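Side-chain contact in giding protein-mglB (Thermus thermophilus, PDB 1J3W), which probably acts as a guanine-nucleotide exchange factor or molecular adaptor of the Roadblock/LC7 family, and is named for a role in gliding motility: residues Asp57-Ala60 / Thr61-Gly65. Sequence-based numbering, arbitrary orientation.
Sequences DTLA and TLVAG
Asp57 and Thr61, one helical turn apart, show how a threonine inside a helix can turn its hydroxyl back onto the backbone. The carbonyl oxygen of Asp57 accepts two bonds from that one residue: the amide N of Thr61 at 2.9 Å, and its OG1, which donates its proton to the same O at 2.8 Å. The two donors approach from opposite faces of the carbonyl plane, the hydroxyl tilted 34° from it. With OG1 set beside its own backbone N (chi1 -61°), the Thr61 hydroxyl lies over the preceding turn and spends its proton within the helix. The carboxylate of Asp57 curls toward the following residue, where OD1 takes a weak bond from the N of Thr58.

Thr58 O accepts a hydrogen bond from the N of Leu62, while its methyl CG2 lies alongside Leu62 CD1, 4.2 Å away, both side chains pointing the same way. Leu62 CG also packs on Thr58 O, at 3.3 Å. Leu59 repeats the pattern on the next ridge: its O accepts from the N of Val63, and CD1 runs beside Val63 CG2 at 4.1 Å. Ala60 O closes the series by accepting from the N of Ala64, whose CB rests 3.4 Å from that oxygen.

These i/i+4 contacts run along helix 56-69, packed between the antiparallel sheet of its Roadblock/LC7 domain and two other subunits. Leu59, Ala60 and Val63 touch strand 31-36, Leu59 and Val63 also strand 103-109. Thr58, Thr61 and Leu62 meet Thr58 and Thr61 of a second subunit; Leu76 of a third packs on Thr58 and Leu59, its Leu73 on Leu62 and Val63.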
ATOM      1  N   ASP B  57      11.159  14.840  -4.135  1.00 13.32           N
ATOM      2  CA  ASP B  57      11.584  13.629  -3.451  1.00 12.20           C
ATOM      3  C   ASP B  57      10.369  12.979  -2.783  1.00 11.35           C
ATOM      4  O   ASP B  57      10.219  11.760  -2.816  1.00 11.96           O
ATOM      5  CB  ASP B  57      12.707  13.935  -2.444  1.00 14.77           C
ATOM      6  CG  ASP B  57      12.316  14.959  -1.392  1.00 17.56           C
ATOM      7  OD1 ASP B  57      11.460  15.836  -1.642  1.00 16.90           O
ATOM      8  OD2 ASP B  57      12.904  14.894  -0.293  1.00 23.13           O
ATOM      9  N   THR B  58       9.488  13.796  -2.215  1.00 11.20           N
ATOM     10  CA  THR B  58       8.282  13.272  -1.586  1.00 10.87           C
ATOM     11  C   THR B  58       7.372  12.676  -2.663  1.00 10.96           C
ATOM     12  O   THR B  58       6.796  11.605  -2.474  1.00 11.22           O
ATOM     13  CB  THR B  58       7.529  14.370  -0.827  1.00 11.79           C
ATOM     14  OG1 THR B  58       8.416  14.972   0.127  1.00 13.37           O
ATOM     15  CG2 THR B  58       6.326  13.784  -0.089  1.00 12.37           C
ATOM     16  N   LEU B  59       7.252  13.362  -3.799  1.00 10.66           N
ATOM     17  CA  LEU B  59       6.419  12.861  -4.889  1.00 10.37           C
ATOM     18  C   LEU B  59       6.916  11.485  -5.329  1.00 10.58           C
ATOM     19  O   LEU B  59       6.133  10.544  -5.469  1.00 11.19           O
ATOM     20  CB  LEU B  59       6.455  13.824  -6.082  1.00 11.93           C
ATOM     21  CG  LEU B  59       5.774  13.320  -7.362  1.00 11.36           C
ATOM     22  CD1 LEU B  59       4.295  13.080  -7.103  1.00 14.42           C
ATOM     23  CD2 LEU B  59       5.963  14.338  -8.486  1.00 15.17           C
ATOM     24  N   ALA B  60       8.223  11.376  -5.545  1.00 10.08           N
ATOM     25  CA  ALA B  60       8.837  10.123  -5.973  1.00  9.58           C
ATOM     26  C   ALA B  60       8.628   9.017  -4.939  1.00 10.72           C
ATOM     27  O   ALA B  60       8.344   7.873  -5.293  1.00 11.31           O
ATOM     28  CB  ALA B  60      10.326  10.334  -6.228  1.00 10.49           C
ATOM     29  N   THR B  61       8.769   9.364  -3.665  1.00 10.61           N
ATOM     30  CA  THR B  61       8.577   8.393  -2.594  1.00 11.56           C
ATOM     31  C   THR B  61       7.146   7.864  -2.619  1.00 11.04           C
ATOM     32  O   THR B  61       6.923   6.656  -2.535  1.00 10.89           O
ATOM     33  CB  THR B  61       8.849   9.024  -1.224  1.00 12.23           C
ATOM     34  OG1 THR B  61      10.210   9.465  -1.168  1.00 14.51           O
ATOM     35  CG2 THR B  61       8.615   8.009  -0.116  1.00 12.01           C
ATOM     36  N   LEU B  62       6.179   8.770  -2.742  1.00 10.51           N
ATOM     37  CA  LEU B  62       4.775   8.370  -2.776  1.00  9.87           C
ATOM     38  C   LEU B  62       4.463   7.526  -4.007  1.00 10.17           C
ATOM     39  O   LEU B  62       3.688   6.574  -3.929  1.00 10.57           O
ATOM     40  CB  LEU B  62       3.867   9.599  -2.742  1.00 10.83           C
ATOM     41  CG  LEU B  62       3.911  10.408  -1.443  1.00 12.05           C
ATOM     42  CD1 LEU B  62       3.067  11.654  -1.587  1.00 13.46           C
ATOM     43  CD2 LEU B  62       3.400   9.557  -0.284  1.00 12.19           C
ATOM     44  N   VAL B  63       5.046   7.875  -5.151  1.00 10.31           N
ATOM     45  CA  VAL B  63       4.808   7.086  -6.351  1.00  9.28           C
ATOM     46  C   VAL B  63       5.385   5.686  -6.159  1.00 10.39           C
ATOM     47  O   VAL B  63       4.763   4.698  -6.548  1.00 10.86           O
ATOM     48  CB  VAL B  63       5.430   7.759  -7.596  1.00  9.41           C
ATOM     49  CG1 VAL B  63       5.395   6.813  -8.787  1.00 11.93           C
ATOM     50  CG2 VAL B  63       4.663   9.030  -7.913  1.00 11.63           C
ATOM     51  N   ALA B  64       6.557   5.606  -5.531  1.00 11.73           N
ATOM     52  CA  ALA B  64       7.203   4.321  -5.273  1.00 13.19           C
ATOM     53  C   ALA B  64       6.366   3.505  -4.287  1.00 12.77           C
ATOM     54  O   ALA B  64       6.195   2.295  -4.458  1.00 13.37           O
ATOM     55  CB  ALA B  64       8.606   4.546  -4.708  1.00 13.54           C
ATOM     56  N   GLY B  65       5.852   4.171  -3.259  1.00 12.10           N
ATOM     57  CA  GLY B  65       5.023   3.486  -2.282  1.00 12.87           C
ATOM     58  C   GLY B  65       3.793   2.916  -2.967  1.00 12.32           C
ATOM     59  O   GLY B  65       3.391   1.782  -2.704  1.00 13.11           O
TER